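Local coordinates for protein haloacid dehalogenase-like hydrolase (PDB 4EZE) that probably hydrolyses O-phosphoserine to serine and phosphate, the last step of serine biosynthesis, as a magnesium-dependent phosphatase of the haloacid dehalogenase superfamily, at residues T118-E123 with D176-S181; V170-C175 with L205-Q210. All blocks are in the same frame, centred on the assembly; numbering follows the deposited sequence.

Contact 1. Residues T118-E123 with D176-S181; sequences TFIAEE and DRMTLS
Glu122 lays its aliphatic part along the thioether of Met178, with CB 3.6 Å from Met178 SD, the two side chains running past each other in opposite directions. Its chain then bends at chi2 (88°), which swings the carboxylate over to the backbone of Thr179. There Thr179 N gives a fairly straight bond to Glu122 OE1 (2.9 Å, 164°), met on the syn side; the contact of Thr179 OG1 with Glu122 OE2 is modelled so short that its length is doubtful.

Further along, Ile120 and Leu180 form a single beta bridge, with Ser181 N bonded to Phe119 O (2.9 Å) and Ala121 N to Thr179 O (2.9 Å). Ser181 is small enough to sit against the end of helix 115-119, where its OG donates to Thr118 O (2.6 Å) from above the carbonyl plane. Leu180 CD1 meets Phe119 CE2 at 3.4 Å.

Thr118 lies beside the predicted nucleophile Asp114 and the bound sodium ion. The contact brings together the two ends of a helical insert, consistent with a C1 cap leaving and re-entering the core. The chain leaving helix 115-119 is thus joined to the loop after helix 168-176 mainly by directional hydrogen bonds.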
ATOM      1  N   THR A 118       0.501  -6.137   0.949  1.00 51.90           N
ATOM      2  CA  THR A 118       0.063  -4.951   0.243  1.00 50.52           C
ATOM      3  C   THR A 118      -0.274  -5.299  -1.206  1.00 43.30           C
ATOM      4  O   THR A 118      -1.446  -5.492  -1.547  1.00 45.60           O
ATOM      5  CB  THR A 118       1.091  -3.814   0.339  1.00 48.28           C
ATOM      6  OG1 THR A 118       1.270  -3.464   1.714  1.00 43.63           O
ATOM      7  CG2 THR A 118       0.582  -2.575  -0.416  1.00 35.08           C
ATOM      8  N   PHE A 119       0.741  -5.409  -2.056  1.00 42.40           N
ATOM      9  CA  PHE A 119       0.506  -5.802  -3.443  1.00 40.43           C
ATOM     10  C   PHE A 119      -0.057  -7.222  -3.513  1.00 60.75           C
ATOM     11  O   PHE A 119      -0.923  -7.512  -4.327  1.00 53.11           O
ATOM     12  CB  PHE A 119       1.790  -5.708  -4.231  1.00 45.62           C
ATOM     13  CG  PHE A 119       1.594  -5.720  -5.713  1.00 46.98           C
ATOM     14  CD1 PHE A 119       1.376  -4.527  -6.412  1.00 45.99           C
ATOM     15  CD2 PHE A 119       1.670  -6.916  -6.427  1.00 50.74           C
ATOM     16  CE1 PHE A 119       1.207  -4.536  -7.795  1.00 52.60           C
ATOM     17  CE2 PHE A 119       1.509  -6.934  -7.810  1.00 54.89           C
ATOM     18  CZ  PHE A 119       1.272  -5.746  -8.497  1.00 49.80           C
ATOM     19  N   ILE A 120       0.420  -8.104  -2.637  1.00 54.98           N
ATOM     20  CA  ILE A 120      -0.113  -9.466  -2.558  1.00 34.99           C
ATOM     21  C   ILE A 120      -0.703  -9.637  -1.183  1.00 47.99           C
ATOM     22  O   ILE A 120      -0.291  -8.936  -0.270  1.00 39.82           O
ATOM     23  CB  ILE A 120       0.973 -10.537  -2.823  1.00 52.03           C
ATOM     24  CG1 ILE A 120       2.147 -10.388  -1.850  1.00 51.57           C
ATOM     25  CG2 ILE A 120       1.494 -10.434  -4.252  1.00 36.30           C
ATOM     26  CD1 ILE A 120       3.132 -11.544  -1.930  1.00 57.63           C
ATOM     27  N   ALA A 121      -1.692 -10.516  -1.024  1.00 44.95           N
ATOM     28  CA  ALA A 121      -2.294 -10.681   0.302  1.00 48.48           C
ATOM     29  C   ALA A 121      -1.344 -11.378   1.274  1.00 54.93           C
ATOM     30  O   ALA A 121      -1.425 -11.184   2.499  1.00 67.48           O
ATOM     31  CB  ALA A 121      -3.619 -11.425   0.213  1.00 55.61           C
ATOM     32  N   GLU A 122      -0.411 -12.159   0.743  1.00 48.72           N
ATOM     33  CA  GLU A 122       0.372 -13.039   1.620  1.00 58.04           C
ATOM     34  C   GLU A 122       1.709 -12.478   2.098  1.00 69.24           C
ATOM     35  O   GLU A 122       2.144 -11.394   1.696  1.00 57.42           O
ATOM     36  CB  GLU A 122       0.582 -14.410   0.954  1.00 57.49           C
ATOM     37  CG  GLU A 122      -0.710 -15.124   0.532  1.00 49.50           C
ATOM     38  CD  GLU A 122      -1.158 -14.751  -0.861  1.00 69.02           C
ATOM     39  OE1 GLU A 122      -0.517 -13.868  -1.469  1.00 65.55           O
ATOM     40  OE2 GLU A 122      -2.151 -15.342  -1.346  1.00 78.40           O
ATOM     41  N   GLU A 123       2.348 -13.237   2.977  1.00 68.09           N
ATOM     42  CA  GLU A 123       3.690 -12.943   3.417  1.00 46.88           C
ATOM     43  C   GLU A 123       4.663 -13.969   2.816  1.00 60.07           C
ATOM     44  O   GLU A 123       4.779 -15.083   3.302  1.00 58.25           O
ATOM     45  CB  GLU A 123       3.787 -13.011   4.933  1.00 50.60           C
ATOM     46  CG  GLU A 123       3.003 -11.959   5.697  1.00 54.03           C
ATOM     47  CD  GLU A 123       3.739 -10.638   5.810  1.00 70.00           C
ATOM     48  OE1 GLU A 123       4.848 -10.624   6.379  1.00 81.34           O
ATOM     49  OE2 GLU A 123       3.189  -9.610   5.348  1.00 66.20           O
ATOM     50  N   ASP A 176       3.980 -18.533  -7.356  1.00 76.99           N
ATOM     51  CA  ASP A 176       2.867 -18.758  -8.264  1.00 57.76           C
ATOM     52  C   ASP A 176       1.516 -18.775  -7.564  1.00 58.47           C
ATOM     53  O   ASP A 176       0.523 -18.346  -8.128  1.00 62.70           O
ATOM     54  CB  ASP A 176       3.080 -20.023  -9.088  1.00 69.69           C
ATOM     55  CG  ASP A 176       4.044 -19.811 -10.233  1.00 85.28           C
ATOM     56  OD1 ASP A 176       4.605 -18.705 -10.341  1.00 83.32           O
ATOM     57  OD2 ASP A 176       4.242 -20.747 -11.029  1.00 83.53           O
ATOM     58  N   ARG A 177       1.466 -19.309  -6.355  1.00 56.70           N
ATOM     59  CA  ARG A 177       0.204 -19.376  -5.628  1.00 76.85           C
ATOM     60  C   ARG A 177      -0.141 -18.120  -4.803  1.00 88.12           C
ATOM     61  O   ARG A 177      -1.160 -18.077  -4.126  1.00 53.78           O
ATOM     62  CB  ARG A 177       0.110 -20.651  -4.792  1.00 70.26           C
ATOM     63  CG  ARG A 177       1.052 -20.729  -3.630  1.00 70.25           C
ATOM     64  CD  ARG A 177       0.654 -21.875  -2.735  1.00 80.99           C
ATOM     65  NE  ARG A 177       1.168 -21.708  -1.385  1.00 96.28           N
ATOM     66  CZ  ARG A 177       2.230 -22.345  -0.914  1.00102.45           C
ATOM     67  NH1 ARG A 177       2.879 -23.201  -1.686  1.00 77.77           N
ATOM     68  NH2 ARG A 177       2.633 -22.131   0.328  1.00 74.77           N
ATOM     69  N   MET A 178       0.722 -17.111  -4.854  1.00 67.17           N
ATOM     70  CA  MET A 178       0.463 -15.843  -4.184  1.00 72.37           C
ATOM     71  C   MET A 178      -0.695 -15.139  -4.878  1.00 85.28           C
ATOM     72  O   MET A 178      -0.862 -15.280  -6.082  1.00 61.92           O
ATOM     73  CB  MET A 178       1.701 -14.953  -4.223  1.00 67.90           C
ATOM     74  CG  MET A 178       2.859 -15.454  -3.393  1.00 77.51           C
ATOM     75  SD  MET A 178       2.344 -16.030  -1.771  1.00 95.80           S
ATOM     76  CE  MET A 178       3.864 -15.850  -0.869  1.00200.00           C
ATOM     77  N   THR A 179      -1.498 -14.385  -4.134  1.00 67.54           N
ATOM     78  CA  THR A 179      -2.647 -13.732  -4.753  1.00 66.57           C
ATOM     79  C   THR A 179      -2.542 -12.219  -4.737  1.00 57.64           C
ATOM     80  O   THR A 179      -2.262 -11.604  -3.701  1.00 71.53           O
ATOM     81  CB  THR A 179      -3.969 -14.162  -4.093  1.00 67.17           C
ATOM     82  OG1 THR A 179      -3.799 -14.172  -2.675  1.00 70.11           O
ATOM     83  CG2 THR A 179      -4.350 -15.571  -4.550  1.00 95.01           C
ATOM     84  N   LEU A 180      -2.741 -11.638  -5.913  1.00 59.43           N
ATOM     85  CA  LEU A 180      -2.887 -10.202  -6.076  1.00 51.08           C
ATOM     86  C   LEU A 180      -3.923  -9.685  -5.098  1.00 49.89           C
ATOM     87  O   LEU A 180      -4.961 -10.325  -4.923  1.00 49.34           O
ATOM     88  CB  LEU A 180      -3.406  -9.933  -7.467  1.00 49.09           C
ATOM     89  CG  LEU A 180      -2.889  -8.602  -7.942  1.00 58.12           C
ATOM     90  CD1 LEU A 180      -1.474  -8.540  -7.422  1.00 47.82           C
ATOM     91  CD2 LEU A 180      -2.921  -8.499  -9.455  1.00 68.69           C
ATOM     92  N   SER A 181      -3.646  -8.549  -4.457  1.00 50.15           N
ATOM     93  CA  SER A 181      -4.629  -7.903  -3.582  1.00 46.84           C
ATOM     94  C   SER A 181      -5.714  -7.344  -4.476  1.00 45.30           C
ATOM     95  O   SER A 181      -5.419  -6.891  -5.586  1.00 44.46           O
ATOM     96  CB  SER A 181      -4.010  -6.759  -2.776  1.00 44.01           C
ATOM     97  OG  SER A 181      -3.310  -7.243  -1.637  1.00 45.50           O
TER

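Contact 2. Residues V170-C175 with L205-Q210; sequences VLNAVC and LDIFTQ
Phe208 reaches across from helix 206-216 to helix 168-176, and its ring is the centre of this helix-helix packing. In the haloacid dehalogenase fold, helix 206-216 follows strand 197-202 of the parallel core sheet, whereas helix 168-176 belongs to the helical insert, probably the cap, so the contact sets cap against core. Cys175 lies over one face of the ring: its CB stands 4.0 Å from the Phe208 ring centroid and only 12° off the normal, a CH-pi contact. The sulfur covers the same face in a sulfur-aromatic contact, with Cys175 SG 4.4 Å from the centroid of the Phe208 ring. The small CB and polarisable SG of Cys175 suit this place close above the ring. At the ring edge, in its plane, Val174 CG1 touches Phe208 CZ at 3.8 Å, while Leu171 brings CD2 near Phe208 CE1.

The second group of contacts gathers round Ile207. With CG1 anti to the backbone N (chi1 -171°) and the chain extended beyond it, Ile207 CD1 is carried out to helix 168-176, where it comes 4.1 Å from Leu171 CB. The two side chains cross there at about a right angle.

The short helix segments approach to 10.0 Å between axes and cross at -44°, and no hydrogen bond links them; shape and apolar surface do the joining. Further out, Ile128 of helix 124-131 packs on Leu171, Leu205 and Phe208, and Met115 of helix 115-119 also touches Phe208. Farther from the contact, Asp206 OD1 accepts from Val226 N and Thr209 OG1 is hydrogen-bonded to Ser223 OG, which joins helix 206-216 to strands 226-229 and 220-224. At the partly exposed margin, the amide oxygen Asn172 OD1 rests 3.6 Å from the methyl Ile207 CD1.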
ATOM      1  N   VAL A 170      10.660 -24.663  -5.726  1.00 46.67           N
ATOM      2  CA  VAL A 170       9.752 -24.531  -4.605  1.00 42.87           C
ATOM      3  C   VAL A 170       9.340 -23.051  -4.475  1.00 57.35           C
ATOM      4  O   VAL A 170       8.152 -22.715  -4.368  1.00 61.73           O
ATOM      5  CB  VAL A 170      10.427 -25.021  -3.312  1.00 61.52           C
ATOM      6  CG1 VAL A 170       9.606 -24.652  -2.083  1.00 52.05           C
ATOM      7  CG2 VAL A 170      10.645 -26.523  -3.392  1.00 69.46           C
ATOM      8  N   LEU A 171      10.345 -22.181  -4.515  1.00 55.63           N
ATOM      9  CA  LEU A 171      10.162 -20.739  -4.473  1.00 62.49           C
ATOM     10  C   LEU A 171       9.244 -20.248  -5.588  1.00 67.83           C
ATOM     11  O   LEU A 171       8.318 -19.459  -5.353  1.00 58.18           O
ATOM     12  CB  LEU A 171      11.513 -20.061  -4.614  1.00 51.94           C
ATOM     13  CG  LEU A 171      12.501 -20.256  -3.475  1.00 53.26           C
ATOM     14  CD1 LEU A 171      13.856 -19.714  -3.909  1.00 42.20           C
ATOM     15  CD2 LEU A 171      12.030 -19.541  -2.216  1.00 53.39           C
ATOM     16  N   ASN A 172       9.503 -20.698  -6.806  1.00 53.93           N
ATOM     17  CA  ASN A 172       8.685 -20.286  -7.927  1.00 58.08           C
ATOM     18  C   ASN A 172       7.255 -20.750  -7.723  1.00 83.48           C
ATOM     19  O   ASN A 172       6.312 -20.025  -8.013  1.00 62.25           O
ATOM     20  CB  ASN A 172       9.241 -20.842  -9.232  1.00 59.02           C
ATOM     21  CG  ASN A 172      10.406 -20.036  -9.761  1.00 87.01           C
ATOM     22  OD1 ASN A 172      10.479 -18.828  -9.566  1.00 73.63           O
ATOM     23  ND2 ASN A 172      11.317 -20.701 -10.448  1.00 87.90           N
ATOM     24  N   ALA A 173       7.103 -21.967  -7.221  1.00 54.17           N
ATOM     25  CA  ALA A 173       5.788 -22.514  -6.955  1.00 66.35           C
ATOM     26  C   ALA A 173       5.077 -21.708  -5.889  1.00 56.01           C
ATOM     27  O   ALA A 173       3.890 -21.445  -5.996  1.00 69.73           O
ATOM     28  CB  ALA A 173       5.895 -23.955  -6.535  1.00 46.42           C
ATOM     29  N   VAL A 174       5.806 -21.325  -4.852  1.00 63.78           N
ATOM     30  CA  VAL A 174       5.230 -20.529  -3.784  1.00 53.86           C
ATOM     31  C   VAL A 174       4.799 -19.177  -4.318  1.00 61.62           C
ATOM     32  O   VAL A 174       3.739 -18.671  -3.982  1.00 50.75           O
ATOM     33  CB  VAL A 174       6.218 -20.336  -2.638  1.00 63.66           C
ATOM     34  CG1 VAL A 174       5.647 -19.397  -1.606  1.00 70.22           C
ATOM     35  CG2 VAL A 174       6.548 -21.663  -2.009  1.00 56.38           C
ATOM     36  N   CYS A 175       5.634 -18.605  -5.170  1.00 55.57           N
ATOM     37  CA  CYS A 175       5.344 -17.323  -5.782  1.00 70.15           C
ATOM     38  C   CYS A 175       4.105 -17.420  -6.653  1.00 71.73           C
ATOM     39  O   CYS A 175       3.285 -16.519  -6.683  1.00 66.89           O
ATOM     40  CB  CYS A 175       6.526 -16.857  -6.617  1.00 60.92           C
ATOM     41  SG  CYS A 175       6.323 -15.223  -7.290  1.00 75.15           S
ATOM     42  N   LEU A 205      12.128 -10.962  -0.909  1.00 52.88           N
ATOM     43  CA  LEU A 205      13.029 -11.613  -1.859  1.00 50.90           C
ATOM     44  C   LEU A 205      12.902 -11.111  -3.289  1.00 42.26           C
ATOM     45  O   LEU A 205      11.809 -10.899  -3.796  1.00 49.55           O
ATOM     46  CB  LEU A 205      12.782 -13.123  -1.872  1.00 46.36           C
ATOM     47  CG  LEU A 205      13.106 -13.905  -0.597  1.00 52.48           C
ATOM     48  CD1 LEU A 205      12.754 -15.369  -0.749  1.00 62.16           C
ATOM     49  CD2 LEU A 205      14.571 -13.789  -0.261  1.00 52.94           C
ATOM     50  N   ASP A 206      14.036 -10.995  -3.968  1.00 43.86           N
ATOM     51  CA  ASP A 206      14.038 -10.521  -5.339  1.00 40.91           C
ATOM     52  C   ASP A 206      13.408 -11.532  -6.272  1.00 55.73           C
ATOM     53  O   ASP A 206      12.911 -11.184  -7.344  1.00 56.09           O
ATOM     54  CB  ASP A 206      15.463 -10.238  -5.806  1.00 41.66           C
ATOM     55  CG  ASP A 206      16.383 -11.465  -5.667  1.00 63.31           C
ATOM     56  OD1 ASP A 206      16.697 -11.888  -4.523  1.00 54.57           O
ATOM     57  OD2 ASP A 206      16.816 -11.991  -6.715  1.00 53.84           O
ATOM     58  N   ILE A 207      13.473 -12.807  -5.932  1.00 59.07           N
ATOM     59  CA  ILE A 207      12.897 -13.760  -6.857  1.00 75.58           C
ATOM     60  C   ILE A 207      11.409 -13.491  -6.962  1.00 48.95           C
ATOM     61  O   ILE A 207      10.854 -13.479  -8.051  1.00 55.88           O
ATOM     62  CB  ILE A 207      13.184 -15.220  -6.477  1.00 68.48           C
ATOM     63  CG1 ILE A 207      12.752 -16.143  -7.611  1.00 60.17           C
ATOM     64  CG2 ILE A 207      12.485 -15.589  -5.198  1.00 67.32           C
ATOM     65  CD1 ILE A 207      13.132 -17.575  -7.404  1.00 84.37           C
ATOM     66  N   PHE A 208      10.766 -13.256  -5.827  1.00 54.27           N
ATOM     67  CA  PHE A 208       9.360 -12.896  -5.832  1.00 51.51           C
ATOM     68  C   PHE A 208       9.097 -11.545  -6.465  1.00 53.16           C
ATOM     69  O   PHE A 208       8.192 -11.398  -7.271  1.00 50.21           O
ATOM     70  CB  PHE A 208       8.817 -12.874  -4.411  1.00 53.55           C
ATOM     71  CG  PHE A 208       8.548 -14.222  -3.847  1.00 55.04           C
ATOM     72  CD1 PHE A 208       9.546 -15.158  -3.767  1.00 50.09           C
ATOM     73  CD2 PHE A 208       7.297 -14.552  -3.387  1.00 76.69           C
ATOM     74  CE1 PHE A 208       9.303 -16.394  -3.247  1.00 67.10           C
ATOM     75  CE2 PHE A 208       7.053 -15.791  -2.864  1.00112.80           C
ATOM     76  CZ  PHE A 208       8.062 -16.714  -2.795  1.00 61.31           C
ATOM     77  N   THR A 209       9.908 -10.561  -6.104  1.00 46.01           N
ATOM     78  CA  THR A 209       9.693  -9.203  -6.562  1.00 54.82           C
ATOM     79  C   THR A 209       9.817  -9.044  -8.062  1.00 55.01           C
ATOM     80  O   THR A 209       8.971  -8.436  -8.699  1.00 49.70           O
ATOM     81  CB  THR A 209      10.703  -8.264  -5.909  1.00 40.08           C
ATOM     82  OG1 THR A 209      10.515  -8.282  -4.496  1.00 54.03           O
ATOM     83  CG2 THR A 209      10.522  -6.860  -6.409  1.00 52.84           C
ATOM     84  N   GLN A 210      10.867  -9.613  -8.630  1.00 67.24           N
ATOM     85  CA  GLN A 210      11.070  -9.538 -10.065  1.00 59.66           C
ATOM     86  C   GLN A 210       9.994 -10.298 -10.814  1.00 53.20           C
ATOM     87  O   GLN A 210       9.507  -9.854 -11.839  1.00 50.52           O
ATOM     88  CB  GLN A 210      12.467 -10.016 -10.445  1.00 54.64           C
ATOM     89  CG  GLN A 210      13.568  -9.145  -9.886  1.00 49.97           C
ATOM     90  CD  GLN A 210      13.318  -7.672 -10.111  1.00 66.84           C
ATOM     91  OE1 GLN A 210      12.883  -7.264 -11.177  1.00 52.67           O
ATOM     92  NE2 GLN A 210      13.599  -6.868  -9.105  1.00 50.92           N
TER

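Overall arrangement
Contact 1 lies at the probable cap hinge, contact 2 where a probable cap helix packs on a core helix. They share one element: helix 168-176 supplies a segment to contact 2 and then runs into the loop used by contact 1. Contact 1 is partly buried, with exposed Ala121 and Thr179, and its mostly loop backbones are joined by directional hydrogen bonds. Contact 2 lies farther from the centre of the chain yet is largely buried, two helices meeting through apolar side chains without a hydrogen bond between them. Met178 of contact 1 packs against Phe208 of contact 2, CE 3.8 Å from CE2, and so joins the two, while helix 124-131 adjoins each contact.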